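Local coordinates for protein seryl-tRNA synthetase (Pyrococcus horikoshii, PDB 2DQ0) that charges tRNA(Ser) with serine at the expense of ATP, as a class II synthetase homodimer, and probably also serylates tRNA(Sec), at residues 137-140 with 141-145; 193-196 with 197-201; 412-415 with 416-420; 429-432 with 433-436. All coordinates share one frame; numbering follows the deposited sequence.

Contact 1. Residues 137-140 with 141-145; sequences GHLE and RFLEQ
The first turn of helix 139-146 is drawn by Phe142 N, Leu143 N and Glu144 N, which donate to His138 O, Leu139 O and Glu140 O; the Phe142 N to His138 O bond, 2.7 Å long, is almost straight at 175°. The helix belongs to a beta-alpha-beta unit with strands 132-135 and 152-155, and buried Phe142 packs on Val134 and Tyr152. His138 is the N-cap residue. Its CG sits beside its own backbone N (chi1 -71°), which sends the imidazole out alongside Arg141, the two side chains pointing the same way. CD2 of the ring lies 3.3 Å from NH2 of Arg141, with ring and guanidinium planes 30° apart. A water in the ring plane lies 3.0 Å from His138 NE2 and takes a weak bond from Arg141 NH2. With an alanine in place of His138 the imidazole is gone, and the bridging water and NH2 of Arg141 would probably lose their shared neighbour. Arg141 NE is held by the carbonyl of Gly366, and Trp135 meets the His138 ring edge-to-face. Away from this polar side, Leu139 CD2 rests 3.7 Å from Leu143 CD1, and both leucines pack on Tyr152. A guanidinium so close alongside is likely to disfavour protonation of the imidazole.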
# COMPACT_ATOMS: atom_id res chain seq x y z
N GLY A 137 2.61 40.65 -2.86
CA GLY A 137 1.90 40.34 -4.09
C GLY A 137 0.65 39.47 -4.03
O GLY A 137 0.03 39.20 -5.07
N HIS A 138 0.26 39.02 -2.84
CA HIS A 138 -0.92 38.17 -2.66
C HIS A 138 -1.93 38.83 -1.74
O HIS A 138 -2.96 38.26 -1.41
CB HIS A 138 -0.50 36.82 -2.05
CG HIS A 138 0.28 35.94 -2.98
ND1 HIS A 138 1.35 35.18 -2.56
CD2 HIS A 138 0.13 35.68 -4.30
CE1 HIS A 138 1.83 34.50 -3.58
NE2 HIS A 138 1.10 34.78 -4.65
N LEU A 139 -1.61 40.05 -1.33
CA LEU A 139 -2.41 40.82 -0.40
C LEU A 139 -3.91 40.91 -0.70
O LEU A 139 -4.74 40.78 0.22
CB LEU A 139 -1.81 42.22 -0.30
CG LEU A 139 -2.24 43.20 0.79
CD1 LEU A 139 -3.49 43.91 0.36
CD2 LEU A 139 -2.41 42.48 2.12
N GLU A 140 -4.28 41.14 -1.95
CA GLU A 140 -5.70 41.24 -2.23
C GLU A 140 -6.33 39.86 -2.13
O GLU A 140 -7.34 39.70 -1.45
CB GLU A 140 -5.98 41.86 -3.62
CG GLU A 140 -7.47 42.04 -3.89
CD GLU A 140 -7.78 43.20 -4.82
OE1 GLU A 140 -8.98 43.39 -5.13
OE2 GLU A 140 -6.84 43.92 -5.22
N ARG A 141 -5.72 38.87 -2.78
CA ARG A 141 -6.27 37.53 -2.71
C ARG A 141 -6.42 37.13 -1.25
O ARG A 141 -7.48 36.68 -0.82
CB ARG A 141 -5.38 36.52 -3.45
CG ARG A 141 -5.88 35.07 -3.33
CD ARG A 141 -5.43 34.19 -4.49
NE ARG A 141 -3.99 33.97 -4.50
CZ ARG A 141 -3.29 33.64 -5.58
NH1 ARG A 141 -3.89 33.51 -6.76
NH2 ARG A 141 -1.98 33.46 -5.48
N PHE A 142 -5.36 37.31 -0.47
CA PHE A 142 -5.44 36.94 0.92
C PHE A 142 -6.62 37.60 1.63
O PHE A 142 -7.38 36.94 2.32
CB PHE A 142 -4.16 37.30 1.67
CG PHE A 142 -4.30 37.18 3.16
CD1 PHE A 142 -4.74 38.26 3.92
CD2 PHE A 142 -4.11 35.95 3.78
CE1 PHE A 142 -5.00 38.12 5.28
CE2 PHE A 142 -4.38 35.80 5.14
CZ PHE A 142 -4.83 36.89 5.89
N LEU A 143 -6.76 38.92 1.44
CA LEU A 143 -7.82 39.66 2.11
C LEU A 143 -9.23 39.26 1.74
O LEU A 143 -10.13 39.27 2.59
CB LEU A 143 -7.61 41.16 1.89
CG LEU A 143 -6.46 41.71 2.74
CD1 LEU A 143 -6.08 43.11 2.30
CD2 LEU A 143 -6.88 41.71 4.20
N GLU A 144 -9.41 38.90 0.47
CA GLU A 144 -10.71 38.48 -0.03
C GLU A 144 -11.03 37.12 0.57
O GLU A 144 -12.13 36.88 1.05
CB GLU A 144 -10.69 38.36 -1.55
CG GLU A 144 -11.74 39.21 -2.26
CD GLU A 144 -13.13 38.59 -2.24
OE1 GLU A 144 -13.26 37.42 -2.66
OE2 GLU A 144 -14.09 39.28 -1.83
N GLN A 145 -10.04 36.23 0.55
CA GLN A 145 -10.24 34.89 1.08
C GLN A 145 -10.41 34.86 2.60
O GLN A 145 -11.13 34.00 3.14
CB GLN A 145 -9.06 34.02 0.63
CG GLN A 145 -9.02 33.77 -0.88
CD GLN A 145 -10.13 32.85 -1.36
OE1 GLN A 145 -11.21 33.30 -1.82
NE2 GLN A 145 -9.89 31.54 -1.25
O HOH W 1 0.81 33.59 -7.38

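Contact 2. Residues 193-196 with 197-201; sequences VILD and LALIR
Ala198 N donates to Ile194 O at 2.8 Å (155°), the shortest of four successive i to i+4 bonds in the first half of helix 190-209. This long helix runs into strand 213-216 and lies against the second subunit, consistent with motif 1 of the class II synthetases, the dimer-forming element. Val193, Ile194 and Leu197 pack on Ile216, Ile208 and Leu204 of the second subunit. The straightest of the four bonds, Leu197 N to Val193 O, is 3.1 Å long, and Leu197 CG covers the same carbonyl oxygen. On the inward side Leu195 and Leu199 stand one turn apart, CG of Leu195 4.3 Å from CD1 of Leu199, a loose meeting; both also pack on Leu434, and Leu199 on Ala413 and Ile414 of helix 410-420. Leu199 CG comes 3.4 Å from Leu195 O, shielding that carbonyl. Asp196 is the polar member of this buried surface. Its CG is anti to the backbone N (chi1 -176°), which swings the carboxylate toward the next turn, across Ile200. OD2 accepts a hydrogen bond from His303 ND1, while OD1 has a weak one with Thr410 OG1, so both oxygens of the buried carboxylate have partners. Ile200 brings a methyl to this polar group: its CD1 lies 3.7 Å from Asp196 OD2.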
# COMPACT_ATOMS: atom_id res chain seq x y z
N VAL A 193 11.55 12.54 5.93
CA VAL A 193 11.03 11.22 6.27
C VAL A 193 10.75 11.20 7.77
O VAL A 193 9.72 10.69 8.21
CB VAL A 193 12.03 10.08 5.91
CG1 VAL A 193 11.52 8.76 6.43
CG2 VAL A 193 12.21 10.00 4.40
N ILE A 194 11.66 11.78 8.55
CA ILE A 194 11.45 11.82 9.99
C ILE A 194 10.24 12.70 10.30
O ILE A 194 9.44 12.39 11.19
CB ILE A 194 12.70 12.36 10.75
CG1 ILE A 194 13.58 11.21 11.24
CG2 ILE A 194 12.26 13.07 12.02
CD1 ILE A 194 13.91 10.20 10.21
N LEU A 195 10.10 13.79 9.57
CA LEU A 195 8.98 14.70 9.78
C LEU A 195 7.62 14.01 9.52
O LEU A 195 6.65 14.22 10.26
CB LEU A 195 9.13 15.94 8.88
CG LEU A 195 8.00 16.95 9.02
CD1 LEU A 195 7.92 17.44 10.46
CD2 LEU A 195 8.25 18.09 8.08
N ASP A 196 7.58 13.20 8.47
CA ASP A 196 6.39 12.47 8.08
C ASP A 196 6.01 11.54 9.23
O ASP A 196 4.88 11.61 9.74
CB ASP A 196 6.68 11.65 6.81
CG ASP A 196 5.45 10.92 6.28
OD1 ASP A 196 5.21 10.98 5.06
OD2 ASP A 196 4.72 10.27 7.05
N LEU A 197 6.95 10.69 9.66
CA LEU A 197 6.65 9.79 10.78
C LEU A 197 6.27 10.54 12.04
O LEU A 197 5.37 10.11 12.76
CB LEU A 197 7.83 8.89 11.12
CG LEU A 197 8.31 7.90 10.06
CD1 LEU A 197 9.21 6.90 10.78
CD2 LEU A 197 7.13 7.18 9.34
N ALA A 198 6.96 11.65 12.30
CA ALA A 198 6.69 12.45 13.48
C ALA A 198 5.25 12.94 13.49
O ALA A 198 4.57 12.87 14.52
CB ALA A 198 7.65 13.64 13.55
N LEU A 199 4.78 13.41 12.33
CA LEU A 199 3.41 13.90 12.21
C LEU A 199 2.37 12.81 12.52
O LEU A 199 1.35 13.09 13.13
CB LEU A 199 3.20 14.50 10.80
CG LEU A 199 3.73 15.93 10.62
CD1 LEU A 199 3.76 16.36 9.14
CD2 LEU A 199 2.84 16.85 11.41
N ILE A 200 2.65 11.57 12.11
CA ILE A 200 1.79 10.43 12.37
C ILE A 200 1.71 10.21 13.91
O ILE A 200 0.62 10.17 14.47
CB ILE A 200 2.35 9.16 11.67
CG1 ILE A 200 2.10 9.24 10.17
CG2 ILE A 200 1.69 7.87 12.23
CD1 ILE A 200 2.80 8.11 9.39
N ARG A 201 2.86 10.06 14.57
CA ARG A 201 2.90 9.85 16.01
C ARG A 201 2.20 10.96 16.80
O ARG A 201 1.44 10.69 17.72
CB ARG A 201 4.34 9.73 16.51
CG ARG A 201 4.90 8.31 16.48
CD ARG A 201 3.93 7.26 17.05
NE ARG A 201 3.60 7.40 18.48
CZ ARG A 201 4.33 6.91 19.48
NH1 ARG A 201 3.93 7.08 20.73
NH2 ARG A 201 5.46 6.25 19.23

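Contact 3. Residues 412-415 with 416-420; sequences RAIV and AILEN. With SSA (5'-O-(N-(L-seryl)-sulfamoyl)adenosine), chain G; SO4 (sulfate ion), chain E.
Arg412, one turn ahead of Ala416 on helix 410-420, sends its side chain away from the helix into the adenylate pocket. CB lies 3.9 Å from O2' of the seryl-adenylate analogue; CG keeps a similar distance, and CD comes to 3.4 Å from the same hydroxyl. The chain is extended from CG to NE, which carries the guanidinium past the ribose. NE donates to Phe297 O and passes near N3 of the analogue, CZ lies beside ribose C2', NH1 is near O3 and O1 of a sulfate, and NH2 donates to Glu370 O. The two carbonyls fix the rotation of the group. One guanidinium face is turned to the adenine, with C4 of the analogue 3.9 Å above its plane and displaced toward the rim; Phe297 adds a cation-pi contact. NH2 also makes a weak bond of 3.3 Å to sulfate O4. This placement is consistent with the motif 3 arginine of class II synthetases. Ile414 and Leu418 lie side by side, CG2 of the first 4.1 Å from CD1 of the second. Ala416 O is gripped twice, by Asn420 N and, at 2.9 Å, by Asn420 ND2, from opposite faces of its plane. The helix thus presents to the nucleotide a positive charge fixed by backbone carbonyls, which would probably also attract anions such as this sulfate.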
# COMPACT_ATOMS: atom_id res chain seq x y z
N ARG A 412 0.02 16.93 2.87
CA ARG A 412 -0.30 18.34 2.96
C ARG A 412 0.10 19.03 4.24
O ARG A 412 0.19 20.26 4.26
CB ARG A 412 -1.78 18.56 2.68
CG ARG A 412 -2.11 18.03 1.30
CD ARG A 412 -3.46 18.41 0.86
NE ARG A 412 -3.64 18.06 -0.52
CZ ARG A 412 -4.77 18.23 -1.19
NH1 ARG A 412 -4.83 17.88 -2.47
NH2 ARG A 412 -5.84 18.74 -0.58
N ALA A 413 0.33 18.27 5.30
CA ALA A 413 0.75 18.89 6.55
C ALA A 413 2.21 19.34 6.32
O ALA A 413 2.65 20.42 6.74
CB ALA A 413 0.68 17.87 7.67
N ILE A 414 2.95 18.50 5.61
CA ILE A 414 4.33 18.80 5.32
C ILE A 414 4.40 20.04 4.44
O ILE A 414 5.27 20.88 4.66
CB ILE A 414 5.03 17.57 4.64
CG1 ILE A 414 5.32 16.50 5.70
CG2 ILE A 414 6.33 17.98 3.94
CD1 ILE A 414 5.97 15.26 5.12
N VAL A 415 3.50 20.17 3.46
CA VAL A 415 3.56 21.37 2.62
C VAL A 415 3.23 22.57 3.50
O VAL A 415 3.96 23.57 3.50
CB VAL A 415 2.57 21.34 1.37
CG1 VAL A 415 2.82 20.13 0.52
CG2 VAL A 415 1.16 21.36 1.81
N ALA A 416 2.16 22.46 4.29
CA ALA A 416 1.80 23.58 5.15
C ALA A 416 2.96 23.99 6.06
O ALA A 416 3.21 25.19 6.24
CB ALA A 416 0.56 23.26 5.97
N ILE A 417 3.68 23.02 6.61
CA ILE A 417 4.79 23.34 7.50
C ILE A 417 5.94 23.98 6.76
O ILE A 417 6.53 24.94 7.25
CB ILE A 417 5.27 22.09 8.28
CG1 ILE A 417 4.19 21.69 9.29
CG2 ILE A 417 6.62 22.36 8.98
CD1 ILE A 417 4.51 20.46 10.09
N LEU A 418 6.26 23.48 5.57
CA LEU A 418 7.36 24.05 4.79
C LEU A 418 7.04 25.48 4.35
O LEU A 418 7.88 26.38 4.46
CB LEU A 418 7.67 23.19 3.55
CG LEU A 418 8.25 21.79 3.74
CD1 LEU A 418 8.47 21.09 2.39
CD2 LEU A 418 9.56 21.91 4.48
N GLU A 419 5.83 25.68 3.85
CA GLU A 419 5.49 27.00 3.39
C GLU A 419 5.23 28.01 4.49
O GLU A 419 5.55 29.17 4.33
CB GLU A 419 4.30 26.92 2.40
CG GLU A 419 4.76 26.46 1.00
CD GLU A 419 3.69 26.55 -0.11
OE1 GLU A 419 2.75 27.38 -0.01
OE2 GLU A 419 3.82 25.79 -1.11
N ASN A 420 4.72 27.57 5.63
CA ASN A 420 4.42 28.49 6.72
C ASN A 420 5.56 28.77 7.69
O ASN A 420 5.53 29.78 8.40
CB ASN A 420 3.22 27.99 7.51
CG ASN A 420 1.91 28.33 6.84
OD1 ASN A 420 1.55 29.50 6.73
ND2 ASN A 420 1.19 27.32 6.38
N10 SSA G . -11.75 9.90 5.06
CA SSA G . -11.87 11.34 4.76
CB SSA G . -11.43 12.18 5.93
OG SSA G . -10.01 12.15 6.11
C9 SSA G . -11.06 11.78 3.55
O9 SSA G . -10.28 11.01 2.99
N8 SSA G . -11.26 13.03 3.12
S1 SSA G . -10.41 13.61 1.88
O1S SSA G . -10.77 12.77 0.74
O2S SSA G . -10.67 15.04 1.84
O5' SSA G . -8.92 13.32 2.28
C5' SSA G . -8.42 13.86 3.49
C4' SSA G . -7.18 14.66 3.26
O4' SSA G . -6.13 13.84 2.71
C3' SSA G . -7.25 15.84 2.31
O3' SSA G . -7.87 16.94 2.95
C2' SSA G . -5.76 16.09 2.12
O2' SSA G . -5.12 16.68 3.23
C1' SSA G . -5.26 14.66 1.93
N9 SSA G . -5.34 14.16 0.56
C8 SSA G . -6.45 13.73 -0.15
N7 SSA G . -6.17 13.36 -1.37
C5 SSA G . -4.80 13.55 -1.48
C6 SSA G . -3.88 13.36 -2.54
N6 SSA G . -4.24 12.89 -3.74
N1 SSA G . -2.56 13.64 -2.31
C2 SSA G . -2.20 14.10 -1.09
N3 SSA G . -2.98 14.33 -0.02
C4 SSA G . -4.28 14.04 -0.29
S SO4 E . -7.96 20.43 -3.56
O1 SO4 E . -8.24 18.99 -3.78
O2 SO4 E . -8.95 21.25 -4.30
O3 SO4 E . -6.61 20.74 -4.06
O4 SO4 E . -8.04 20.74 -2.12

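Contact 4. Residues 429-432 with 433-436; sequences RIPK and VLWK
Two overlapping beta turns lead from residues 429-432 into helix 435-438: Leu434 N donates to Pro431 O at 2.9 Å, and Trp435 N to Lys432 O at 3.0 Å. The one side-chain bond across the turn spans five residues: Trp435 NE1 donates to Ile430 O over 2.7 Å at 144°, the oxygen lying 21° out of the indole plane. Trp435 CG lies beside its own backbone N, anti to the carbonyl carbon, which lays the indole back over Lys432. A CH-pi contact completes the hold on the ring: Lys432 CA sits 3.5 Å from the centroid of the five-membered ring, 7° off its normal. Beyond it, Lys432 CG reaches the six-membered part at CZ2, the two side chains running side by side. Lys441 adds a cation-pi contact to the indole. A phenylalanine in place of Trp435 has no NE1, and would probably leave Ile430 O without its indole partner and Lys432 CA over a differently placed, smaller ring. Apolar packing comes from Ile430, whose CG1 meets Trp435 CD1 in the ring plane at 3.6 Å. Leu434 turns to the interior, onto Leu195 and Phe202 of helix 190-209 and Ile417 of helix 410-420. One water donates to Lys432 O and accepts from Lys436 N, at 2.8 Å each. Without solvent, Lys436 NZ donates to a lone pair of Val433 O.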
# COMPACT_ATOMS: atom_id res chain seq x y z
N ARG A 429 11.76 26.10 9.96
CA ARG A 429 11.70 25.84 11.39
C ARG A 429 10.57 24.87 11.65
O ARG A 429 9.52 24.97 11.03
CB ARG A 429 11.50 27.15 12.17
CG ARG A 429 12.70 28.08 12.05
CD ARG A 429 12.53 29.37 12.83
NE ARG A 429 13.12 29.28 14.16
CZ ARG A 429 13.09 30.26 15.06
NH1 ARG A 429 13.66 30.10 16.25
NH2 ARG A 429 12.49 31.41 14.77
N ILE A 430 10.80 23.90 12.52
CA ILE A 430 9.73 22.96 12.79
C ILE A 430 9.08 23.30 14.13
O ILE A 430 9.77 23.59 15.10
CB ILE A 430 10.23 21.45 12.68
CG1 ILE A 430 10.26 20.79 14.03
CG2 ILE A 430 11.57 21.36 12.00
CD1 ILE A 430 8.96 20.15 14.34
N PRO A 431 7.74 23.32 14.18
CA PRO A 431 6.94 23.63 15.37
C PRO A 431 7.43 22.91 16.62
O PRO A 431 7.64 21.69 16.59
CB PRO A 431 5.54 23.17 14.99
CG PRO A 431 5.52 23.30 13.49
CD PRO A 431 6.89 22.84 13.07
N LYS A 432 7.58 23.64 17.72
CA LYS A 432 8.06 23.08 18.99
C LYS A 432 7.36 21.77 19.41
O LYS A 432 7.99 20.85 19.91
CB LYS A 432 7.94 24.14 20.11
CG LYS A 432 8.50 25.52 19.69
CD LYS A 432 8.12 26.67 20.64
CE LYS A 432 8.39 28.07 20.03
NZ LYS A 432 9.83 28.43 19.88
N VAL A 433 6.06 21.69 19.20
CA VAL A 433 5.32 20.50 19.58
C VAL A 433 5.89 19.22 18.98
O VAL A 433 5.73 18.15 19.57
CB VAL A 433 3.84 20.59 19.13
CG1 VAL A 433 3.00 19.61 19.94
CG2 VAL A 433 3.34 22.01 19.28
N LEU A 434 6.52 19.32 17.81
CA LEU A 434 7.09 18.13 17.16
C LEU A 434 8.53 17.80 17.53
O LEU A 434 9.01 16.71 17.22
CB LEU A 434 6.99 18.25 15.62
CG LEU A 434 5.60 18.43 15.01
CD1 LEU A 434 5.70 18.72 13.54
CD2 LEU A 434 4.77 17.19 15.26
N TRP A 435 9.22 18.72 18.20
CA TRP A 435 10.61 18.50 18.59
C TRP A 435 10.85 17.17 19.33
O TRP A 435 11.88 16.51 19.14
CB TRP A 435 11.12 19.64 19.47
CG TRP A 435 11.20 20.99 18.80
CD1 TRP A 435 10.94 21.28 17.49
CD2 TRP A 435 11.59 22.22 19.41
NE1 TRP A 435 11.14 22.62 17.25
CE2 TRP A 435 11.53 23.22 18.42
CE3 TRP A 435 11.97 22.58 20.71
CZ2 TRP A 435 11.85 24.56 18.68
CZ3 TRP A 435 12.28 23.90 20.98
CH2 TRP A 435 12.22 24.88 19.96
N LYS A 436 9.91 16.76 20.18
CA LYS A 436 10.08 15.51 20.90
C LYS A 436 10.03 14.34 19.93
O LYS A 436 10.62 13.29 20.19
CB LYS A 436 9.02 15.35 22.01
CG LYS A 436 7.56 15.36 21.56
CD LYS A 436 6.66 15.30 22.80
CE LYS A 436 5.18 15.56 22.50
NZ LYS A 436 4.81 17.02 22.41
O HOH W 2 8.20 18.54 21.55

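How the contacts relate
Along the chain the four contacts follow in series. Contacts 2, 3 and 4 form one cluster, with centres about 11 to 13 Å apart: helix 190-209, helix 410-420 and the turn into helix 435-438 meet through Leu195, Leu199, Ile414, Ile417, Pro431 and Leu434. Leu434 CD1 is the common point, 4.0 Å from Leu199 CD2 and 4.0 Å from Ile417 CD1. The cluster thereby joins the dimer-facing helix to the helix that reaches the adenylate. Contact 1 stands apart, on a surface helix between strands 132-135 and 152-155; its centre is about 19 Å from that of contact 3 and about 32 Å from that of contact 2, and it touches none of the others.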